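Local structure of urocanate hydratase (7NED) at residues Ile348-Val354 against Ala398-Gly404; Phe369-Phe374 against Asp407-Leu411. The protein probably adds water to thiourocanate, using bound NAD+ as cofactor, in bacterial ergothioneine catabolism. All coordinates share one frame; numbering follows the deposited sequence.

Contact 1: residues Ile348-Val354 against Ala398-Gly404; sequences IGPFRWV and ARIGWFG. With URO ((2E)-3-(1H-imidazol-4-yl)acrylic acid), chain B.
Trp353 lies across the side chain of Arg399, and Trp402 lies against Gly349 and Pro350. Each indole takes up one end of the contact. Trp353 has CG between the backbone N and the carbonyl carbon, chi1 45°. This folds the ring back over the neighbouring strand, with Arg399 O over one face. Trp353 CZ2 comes to 3.4 Å from Arg399 CG. The Arg399 chain then bends away, and its guanidinium is held by Gln133 and by a salt bridge to Asp367. At the Trp353 end, strands 351-354 and 398-400 pair antiparallel at the edge of the mixed sheet, with 398-400 outermost in this chain. Trp353 N donates to Arg399 O at 3.0 Å. Further along, Gly401 N reaches Phe351 O at 2.9 Å. Arg352, on the face shared with Ile400, grips the urocanate carboxylate with two hydrogen bonds. Arg352 NH2 is 2.6 Å from urocanate OAA, and Arg352 NH1 is 2.9 Å from urocanate OAB. Pro350 CA sits over the five-membered ring of Trp402, 3.6 Å from its centroid. Gly349 CA lies over the six-membered ring. An alanine in place of Trp402 would probably open a gap beside Gly349 and Pro350 and lose both CH-pi contacts.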
ATOM      1  N   ILE A 348      10.360  14.489 -14.437  1.00 16.08           N
ATOM      2  CA  ILE A 348       9.602  14.912 -15.614  1.00 14.98           C
ATOM      3  C   ILE A 348       8.622  13.801 -15.961  1.00 16.20           C
ATOM      4  O   ILE A 348       9.007  12.629 -16.100  1.00 16.44           O
ATOM      5  CB  ILE A 348      10.548  15.226 -16.780  1.00 16.41           C
ATOM      6  CG1 ILE A 348      11.568  16.290 -16.354  1.00 17.53           C
ATOM      7  CG2 ILE A 348       9.734  15.714 -18.013  1.00 15.91           C
ATOM      8  CD1 ILE A 348      12.851  16.337 -17.194  1.00 18.71           C
ATOM      9  N   GLY A 349       7.342  14.136 -16.063  1.00 15.98           N
ATOM     10  CA  GLY A 349       6.369  13.085 -16.219  1.00 16.87           C
ATOM     11  C   GLY A 349       5.054  13.545 -16.791  1.00 17.13           C
ATOM     12  O   GLY A 349       4.879  14.721 -17.101  1.00 16.86           O
ATOM     13  N   PRO A 350       4.092  12.612 -16.919  1.00 16.57           N
ATOM     14  CA  PRO A 350       2.874  12.842 -17.733  1.00 14.85           C
ATOM     15  C   PRO A 350       1.814  13.711 -17.069  1.00 18.32           C
ATOM     16  O   PRO A 350       0.666  13.310 -16.867  1.00 16.10           O
ATOM     17  CB  PRO A 350       2.387  11.411 -18.004  1.00 15.20           C
ATOM     18  CG  PRO A 350       2.981  10.576 -16.873  1.00 16.13           C
ATOM     19  CD  PRO A 350       4.335  11.175 -16.690  1.00 15.41           C
ATOM     20  N   PHE A 351       2.178  14.967 -16.830  1.00 15.47           N
ATOM     21  CA  PHE A 351       1.275  15.921 -16.203  1.00 15.89           C
ATOM     22  C   PHE A 351       0.188  16.325 -17.199  1.00 15.43           C
ATOM     23  O   PHE A 351       0.427  16.372 -18.402  1.00 16.75           O
ATOM     24  CB  PHE A 351       2.135  17.081 -15.677  1.00 13.97           C
ATOM     25  CG  PHE A 351       1.392  18.104 -14.889  1.00 18.30           C
ATOM     26  CD1 PHE A 351       0.915  17.714 -13.615  1.00 14.70           C
ATOM     27  CD2 PHE A 351       1.610  19.447 -15.098  1.00 16.99           C
ATOM     28  CE1 PHE A 351       0.313  18.607 -12.756  1.00 17.79           C
ATOM     29  CE2 PHE A 351       1.067  20.379 -14.209  1.00 16.45           C
ATOM     30  CZ  PHE A 351       0.419  19.958 -13.016  1.00 18.05           C
ATOM     31  N   ARG A 352      -1.028  16.525 -16.716  1.00 15.57           N
ATOM     32  CA  ARG A 352      -2.150  16.773 -17.621  1.00 16.80           C
ATOM     33  C   ARG A 352      -3.143  17.685 -16.921  1.00 14.03           C
ATOM     34  O   ARG A 352      -3.143  17.809 -15.697  1.00 16.30           O
ATOM     35  CB  ARG A 352      -2.812  15.450 -18.035  1.00 16.30           C
ATOM     36  CG  ARG A 352      -3.304  14.661 -16.782  1.00 16.95           C
ATOM     37  CD  ARG A 352      -3.732  13.229 -17.085  1.00 17.84           C
ATOM     38  NE  ARG A 352      -2.679  12.398 -17.694  1.00 18.01           N
ATOM     39  CZ  ARG A 352      -2.850  11.117 -18.015  1.00 18.17           C
ATOM     40  NH1 ARG A 352      -4.007  10.507 -17.747  1.00 17.71           N
ATOM     41  NH2 ARG A 352      -1.883  10.443 -18.629  1.00 16.69           N
ATOM     42  N   TRP A 353      -4.016  18.314 -17.699  1.00 14.62           N
ATOM     43  CA  TRP A 353      -5.015  19.182 -17.103  1.00 14.61           C
ATOM     44  C   TRP A 353      -6.269  19.150 -17.955  1.00 15.42           C
ATOM     45  O   TRP A 353      -6.225  18.813 -19.130  1.00 15.04           O
ATOM     46  CB  TRP A 353      -4.487  20.612 -16.935  1.00 14.96           C
ATOM     47  CG  TRP A 353      -3.768  21.152 -18.125  1.00 17.42           C
ATOM     48  CD1 TRP A 353      -4.280  21.992 -19.073  1.00 13.62           C
ATOM     49  CD2 TRP A 353      -2.390  20.946 -18.471  1.00 16.91           C
ATOM     50  NE1 TRP A 353      -3.310  22.321 -19.973  1.00 15.35           N
ATOM     51  CE2 TRP A 353      -2.149  21.676 -19.647  1.00 15.15           C
ATOM     52  CE3 TRP A 353      -1.341  20.199 -17.902  1.00 16.20           C
ATOM     53  CZ2 TRP A 353      -0.914  21.687 -20.286  1.00 14.97           C
ATOM     54  CZ3 TRP A 353      -0.094  20.210 -18.538  1.00 13.59           C
ATOM     55  CH2 TRP A 353       0.109  20.954 -19.714  1.00 16.77           C
ATOM     56  N   VAL A 354      -7.400  19.446 -17.330  1.00 14.63           N
ATOM     57  CA  VAL A 354      -8.701  19.323 -17.975  1.00 16.68           C
ATOM     58  C   VAL A 354      -9.478  20.613 -17.788  1.00 19.02           C
ATOM     59  O   VAL A 354      -9.581  21.115 -16.665  1.00 16.27           O
ATOM     60  CB  VAL A 354      -9.487  18.137 -17.401  1.00 16.99           C
ATOM     61  CG1 VAL A 354     -10.922  18.069 -17.989  1.00 18.53           C
ATOM     62  CG2 VAL A 354      -8.723  16.835 -17.693  1.00 15.28           C
ATOM     63  N   ALA A 398      -8.722  18.766 -22.952  1.00 16.55           N
ATOM     64  CA  ALA A 398      -7.649  18.444 -22.015  1.00 14.90           C
ATOM     65  C   ALA A 398      -6.316  18.541 -22.748  1.00 18.26           C
ATOM     66  O   ALA A 398      -6.265  18.533 -23.982  1.00 16.34           O
ATOM     67  CB  ALA A 398      -7.836  17.040 -21.420  1.00 14.57           C
ATOM     68  N   ARG A 399      -5.229  18.551 -21.973  1.00 16.37           N
ATOM     69  CA  ARG A 399      -3.897  18.634 -22.545  1.00 14.61           C
ATOM     70  C   ARG A 399      -2.944  17.769 -21.740  1.00 17.02           C
ATOM     71  O   ARG A 399      -3.029  17.737 -20.505  1.00 16.01           O
ATOM     72  CB  ARG A 399      -3.395  20.093 -22.579  1.00 14.52           C
ATOM     73  CG  ARG A 399      -1.975  20.285 -23.149  1.00 15.87           C
ATOM     74  CD  ARG A 399      -1.877  19.935 -24.663  1.00 15.17           C
ATOM     75  NE  ARG A 399      -2.586  20.885 -25.515  1.00 14.60           N
ATOM     76  CZ  ARG A 399      -3.494  20.568 -26.435  1.00 17.05           C
ATOM     77  NH1 ARG A 399      -3.865  19.300 -26.653  1.00 18.11           N
ATOM     78  NH2 ARG A 399      -4.083  21.547 -27.097  1.00 17.67           N
ATOM     79  N   ILE A 400      -2.070  17.041 -22.461  1.00 17.41           N
ATOM     80  CA  ILE A 400      -0.934  16.334 -21.874  1.00 16.62           C
ATOM     81  C   ILE A 400       0.302  17.201 -22.054  1.00 19.37           C
ATOM     82  O   ILE A 400       0.503  17.821 -23.119  1.00 17.23           O
ATOM     83  CB  ILE A 400      -0.732  14.945 -22.507  1.00 17.61           C
ATOM     84  CG1 ILE A 400       0.389  14.172 -21.784  1.00 15.23           C
ATOM     85  CG2 ILE A 400      -0.423  15.068 -23.960  1.00 15.68           C
ATOM     86  CD1 ILE A 400      -0.058  13.734 -20.297  1.00 14.92           C
ATOM     87  N   GLY A 401       1.141  17.272 -21.012  1.00 15.75           N
ATOM     88  CA  GLY A 401       2.348  18.063 -21.181  1.00 16.96           C
ATOM     89  C   GLY A 401       3.368  17.671 -20.136  1.00 19.66           C
ATOM     90  O   GLY A 401       3.161  17.917 -18.945  1.00 18.41           O
ATOM     91  N   TRP A 402       4.442  17.010 -20.554  1.00 18.80           N
ATOM     92  CA  TRP A 402       5.403  16.472 -19.598  1.00 16.75           C
ATOM     93  C   TRP A 402       6.227  17.606 -19.024  1.00 15.92           C
ATOM     94  O   TRP A 402       6.900  18.341 -19.759  1.00 20.35           O
ATOM     95  CB  TRP A 402       6.309  15.434 -20.260  1.00 16.46           C
ATOM     96  CG  TRP A 402       5.641  14.127 -20.449  1.00 18.10           C
ATOM     97  CD1 TRP A 402       4.403  13.910 -20.978  1.00 15.64           C
ATOM     98  CD2 TRP A 402       6.178  12.838 -20.121  1.00 16.66           C
ATOM     99  NE1 TRP A 402       4.132  12.558 -20.996  1.00 16.52           N
ATOM    100  CE2 TRP A 402       5.202  11.882 -20.461  1.00 14.96           C
ATOM    101  CE3 TRP A 402       7.388  12.403 -19.564  1.00 17.62           C
ATOM    102  CZ2 TRP A 402       5.389  10.487 -20.251  1.00 16.26           C
ATOM    103  CZ3 TRP A 402       7.569  11.027 -19.336  1.00 16.81           C
ATOM    104  CH2 TRP A 402       6.575  10.088 -19.691  1.00 18.31           C
ATOM    105  N   PHE A 403       6.183  17.729 -17.700  1.00 18.24           N
ATOM    106  CA  PHE A 403       6.872  18.762 -16.970  1.00 16.10           C
ATOM    107  C   PHE A 403       7.570  18.107 -15.784  1.00 17.45           C
ATOM    108  O   PHE A 403       7.104  17.089 -15.254  1.00 16.51           O
ATOM    109  CB  PHE A 403       5.886  19.838 -16.469  1.00 14.90           C
ATOM    110  CG  PHE A 403       5.527  20.876 -17.506  1.00 16.53           C
ATOM    111  CD1 PHE A 403       6.451  21.823 -17.893  1.00 19.25           C
ATOM    112  CD2 PHE A 403       4.246  20.946 -18.038  1.00 19.38           C
ATOM    113  CE1 PHE A 403       6.141  22.823 -18.818  1.00 19.77           C
ATOM    114  CE2 PHE A 403       3.930  21.953 -18.968  1.00 18.58           C
ATOM    115  CZ  PHE A 403       4.884  22.889 -19.338  1.00 21.08           C
ATOM    116  N   GLY A 404       8.663  18.721 -15.324  1.00 16.99           N
ATOM    117  CA  GLY A 404       9.371  18.231 -14.165  1.00 15.46           C
ATOM    118  C   GLY A 404       9.196  19.084 -12.917  1.00 18.01           C
ATOM    119  O   GLY A 404       8.246  19.872 -12.772  1.00 15.49           O
TER
HETATM  120  OAA URO B 701      -2.724   8.071 -19.360  0.69 21.59           O
HETATM  121  CAI URO B 701      -3.613   7.348 -18.741  0.69 14.42           C
HETATM  122  OAB URO B 701      -4.654   7.759 -18.411  0.69 14.11           O
HETATM  123  CAC URO B 701      -3.296   5.953 -18.396  0.69 25.17           C
HETATM  124  CAD URO B 701      -2.133   5.451 -18.718  0.69 26.90           C
HETATM  125  CAJ URO B 701      -2.006   4.101 -18.314  0.69 25.48           C
HETATM  126  CAF URO B 701      -1.083   3.185 -18.725  0.69 28.08           C
HETATM  127  NAH URO B 701      -1.392   1.937 -18.254  0.69 29.29           N
HETATM  128  CAE URO B 701      -2.492   2.105 -17.556  0.69 24.87           C
HETATM  129  NAG URO B 701      -2.905   3.392 -17.563  0.69 26.80           N

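Contact 2: residues Phe369-Phe374 against Asp407-Leu411; sequences FILEAF and DRTKL
Phe374 and Lys410 approach from opposite directions, and the lysine runs over one face of the ring. With CG placed opposite the backbone N (chi1 172°) and the chain extended beyond, Lys410 reaches across the ring to Ala373. Lys410 CD passes 3.7 Å from Phe374 CZ. Lys410 NZ then stands over the face, 4.4 Å from the Phe374 ring centroid, a cation-pi contact. Lys410 NZ also donates to Ala373 O at 3.0 Å, tilted 33° from the carbonyl plane. Asp407 meets Phe374 in another way. Asp407 OD1 lies in plane at the ring edge, 3.6 Å from Phe374 CE1. The carboxylate is turned 82° against the ring.

Leu411 makes the apolar half of the contact. Leu411 CD1 touches Ile370 CG1 at 3.7 Å and comes to the edge of the Phe369 ring, 3.9 Å from Phe369 CD2. The contact thus joins the C-terminal end of helix 360-373 to the first turn of helix 407-420. The axes of the two short helical segments come no closer than 12.1 Å, so side chains bridge them. Phe403 also packs on Phe374, Ile370 and Leu411.

Ala373 O lies at the C-terminal end of its helix, where carbonyls carry partial negative charge. The lysine probably offsets that charge, while the electron-rich face of Phe374 also faces its ammonium. The acidic Asp407 oxygen sits instead at the ring edge, where the hydrogen-bearing rim is likely to suit it better than the face.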
ATOM      1  N   PHE A 369      -0.045  30.276 -22.868  1.00 20.82           N
ATOM      2  CA  PHE A 369       0.730  30.590 -21.709  1.00 19.44           C
ATOM      3  C   PHE A 369       2.011  29.779 -21.669  1.00 20.86           C
ATOM      4  O   PHE A 369       3.030  30.307 -21.409  1.00 19.76           O
ATOM      5  CB  PHE A 369      -0.024  30.355 -20.442  1.00 19.17           C
ATOM      6  CG  PHE A 369       0.843  30.435 -19.246  1.00 24.07           C
ATOM      7  CD1 PHE A 369       1.205  31.643 -18.732  1.00 22.50           C
ATOM      8  CD2 PHE A 369       1.343  29.304 -18.669  1.00 23.55           C
ATOM      9  CE1 PHE A 369       2.051  31.731 -17.659  1.00 25.20           C
ATOM     10  CE2 PHE A 369       2.185  29.389 -17.581  1.00 22.18           C
ATOM     11  CZ  PHE A 369       2.529  30.597 -17.083  1.00 23.16           C
ATOM     12  N   ILE A 370       1.935  28.507 -21.979  1.00 17.72           N
ATOM     13  CA  ILE A 370       3.129  27.676 -21.901  1.00 19.59           C
ATOM     14  C   ILE A 370       4.184  28.126 -22.913  1.00 22.00           C
ATOM     15  O   ILE A 370       5.379  28.213 -22.595  1.00 19.96           O
ATOM     16  CB  ILE A 370       2.742  26.197 -22.087  1.00 20.86           C
ATOM     17  CG1 ILE A 370       1.905  25.710 -20.871  1.00 20.71           C
ATOM     18  CG2 ILE A 370       3.983  25.379 -22.243  1.00 17.98           C
ATOM     19  CD1 ILE A 370       1.290  24.264 -21.011  1.00 15.65           C
ATOM     20  N   LEU A 371       3.768  28.405 -24.122  1.00 20.51           N
ATOM     21  CA  LEU A 371       4.689  28.856 -25.148  1.00 21.64           C
ATOM     22  C   LEU A 371       5.443  30.156 -24.758  1.00 23.90           C
ATOM     23  O   LEU A 371       6.573  30.319 -25.098  1.00 26.95           O
ATOM     24  CB  LEU A 371       3.938  29.012 -26.443  1.00 21.27           C
ATOM     25  CG  LEU A 371       3.345  27.731 -26.965  1.00 24.75           C
ATOM     26  CD1 LEU A 371       2.501  27.991 -28.200  1.00 26.73           C
ATOM     27  CD2 LEU A 371       4.377  26.624 -27.159  1.00 22.67           C
ATOM     28  N   GLU A 372       4.802  31.014 -23.991  1.00 19.65           N
ATOM     29  CA  GLU A 372       5.371  32.250 -23.550  1.00 21.75           C
ATOM     30  C   GLU A 372       6.204  32.102 -22.287  1.00 27.84           C
ATOM     31  O   GLU A 372       7.221  32.676 -22.176  1.00 27.87           O
ATOM     32  CB  GLU A 372       4.310  33.305 -23.256  1.00 21.55           C
ATOM     33  CG  GLU A 372       3.245  33.557 -24.301  1.00 36.91           C
ATOM     34  CD  GLU A 372       1.938  34.215 -23.773  1.00 44.75           C
ATOM     35  OE1 GLU A 372       1.648  34.213 -22.566  1.00 42.83           O
ATOM     36  OE2 GLU A 372       1.155  34.734 -24.575  1.00 43.86           O
ATOM     37  N   ALA A 373       5.717  31.349 -21.329  1.00 23.61           N
ATOM     38  CA  ALA A 373       6.366  31.218 -20.060  1.00 22.20           C
ATOM     39  C   ALA A 373       7.445  30.157 -19.945  1.00 22.42           C
ATOM     40  O   ALA A 373       8.206  30.230 -19.043  1.00 24.99           O
ATOM     41  CB  ALA A 373       5.336  31.064 -18.960  1.00 21.63           C
ATOM     42  N   PHE A 374       7.483  29.183 -20.859  1.00 22.67           N
ATOM     43  CA  PHE A 374       8.497  28.127 -20.868  1.00 24.17           C
ATOM     44  C   PHE A 374       9.282  28.109 -22.177  1.00 24.04           C
ATOM     45  O   PHE A 374       9.720  27.042 -22.627  1.00 22.08           O
ATOM     46  CB  PHE A 374       7.870  26.746 -20.639  1.00 25.10           C
ATOM     47  CG  PHE A 374       7.189  26.608 -19.313  1.00 23.92           C
ATOM     48  CD1 PHE A 374       7.871  26.078 -18.227  1.00 21.21           C
ATOM     49  CD2 PHE A 374       5.863  26.990 -19.157  1.00 24.28           C
ATOM     50  CE1 PHE A 374       7.246  25.954 -17.007  1.00 21.55           C
ATOM     51  CE2 PHE A 374       5.240  26.854 -17.944  1.00 23.03           C
ATOM     52  CZ  PHE A 374       5.935  26.342 -16.867  1.00 20.11           C
ATOM     53  N   ASP A 407       8.442  23.081 -12.473  1.00 17.75           N
ATOM     54  CA  ASP A 407       7.651  23.479 -13.643  1.00 19.97           C
ATOM     55  C   ASP A 407       6.177  23.121 -13.475  1.00 20.14           C
ATOM     56  O   ASP A 407       5.297  23.936 -13.805  1.00 19.26           O
ATOM     57  CB  ASP A 407       8.215  22.830 -14.905  1.00 18.79           C
ATOM     58  CG  ASP A 407       9.478  23.498 -15.387  1.00 23.02           C
ATOM     59  OD1 ASP A 407       9.832  24.565 -14.850  1.00 24.97           O
ATOM     60  OD2 ASP A 407      10.132  22.948 -16.288  1.00 27.17           O
ATOM     61  N   ARG A 408       5.871  21.922 -12.951  1.00 16.27           N
ATOM     62  CA  ARG A 408       4.465  21.600 -12.706  1.00 16.45           C
ATOM     63  C   ARG A 408       3.842  22.661 -11.824  1.00 17.79           C
ATOM     64  O   ARG A 408       2.732  23.144 -12.086  1.00 17.68           O
ATOM     65  CB  ARG A 408       4.297  20.209 -12.061  1.00 16.35           C
ATOM     66  CG  ARG A 408       4.667  19.095 -12.977  1.00 16.53           C
ATOM     67  CD  ARG A 408       4.291  17.729 -12.446  1.00 15.29           C
ATOM     68  NE  ARG A 408       5.185  16.723 -13.018  1.00 16.86           N
ATOM     69  CZ  ARG A 408       5.108  15.434 -12.739  1.00 16.97           C
ATOM     70  NH1 ARG A 408       4.157  15.013 -11.904  1.00 17.94           N
ATOM     71  NH2 ARG A 408       5.983  14.576 -13.251  1.00 17.32           N
ATOM     72  N   THR A 409       4.558  23.032 -10.755  1.00 19.08           N
ATOM     73  CA  THR A 409       4.042  24.010  -9.807  1.00 18.44           C
ATOM     74  C   THR A 409       3.843  25.364 -10.480  1.00 17.35           C
ATOM     75  O   THR A 409       2.807  26.012 -10.309  1.00 16.85           O
ATOM     76  CB  THR A 409       5.026  24.123  -8.642  1.00 17.73           C
ATOM     77  OG1 THR A 409       5.173  22.829  -8.035  1.00 18.17           O
ATOM     78  CG2 THR A 409       4.557  25.161  -7.607  1.00 17.56           C
ATOM     79  N   LYS A 410       4.856  25.814 -11.220  1.00 17.47           N
ATOM     80  CA  LYS A 410       4.776  27.069 -11.973  1.00 17.05           C
ATOM     81  C   LYS A 410       3.538  27.107 -12.869  1.00 19.73           C
ATOM     82  O   LYS A 410       2.771  28.084 -12.868  1.00 21.05           O
ATOM     83  CB  LYS A 410       6.057  27.227 -12.799  1.00 18.79           C
ATOM     84  CG  LYS A 410       6.024  28.393 -13.764  1.00 19.71           C
ATOM     85  CD  LYS A 410       7.393  28.640 -14.330  1.00 24.10           C
ATOM     86  CE  LYS A 410       7.317  29.720 -15.425  1.00 26.95           C
ATOM     87  NZ  LYS A 410       8.646  29.770 -16.123  1.00 35.39           N
ATOM     88  N   LEU A 411       3.344  26.065 -13.673  1.00 19.52           N
ATOM     89  CA  LEU A 411       2.168  26.018 -14.538  1.00 17.89           C
ATOM     90  C   LEU A 411       0.879  26.096 -13.723  1.00 18.15           C
ATOM     91  O   LEU A 411      -0.022  26.882 -14.026  1.00 17.02           O
ATOM     92  CB  LEU A 411       2.201  24.737 -15.358  1.00 15.12           C
ATOM     93  CG  LEU A 411       0.977  24.550 -16.238  1.00 18.59           C
ATOM     94  CD1 LEU A 411       0.826  25.718 -17.280  1.00 17.47           C
ATOM     95  CD2 LEU A 411       1.160  23.239 -16.950  1.00 18.53           C
TER

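In the fold
Contacts 1 and 2 lie side by side in the C-terminal family region, with centres about 11 Å apart. Each strand of contact 1 is followed in the chain by a helix of contact 2: 351-355 by 360-373, and 398-400 by 407-420. The helices pack on the sheet face that bears Trp353, where Ile370 CD1 comes to 3.5 Å from Trp353 CZ2. Arg408 also links the two, with Arg408 NE probably hydrogen-bonded to Phe403 O at 3.0 Å. Arg352 points to the other face, toward urocanate, which is also hydrogen-bonded by Thr123. The Arg352 side chain is about 9 Å from the bound NAD. Contact 2 thus lies on the side of the sheet away from urocanate.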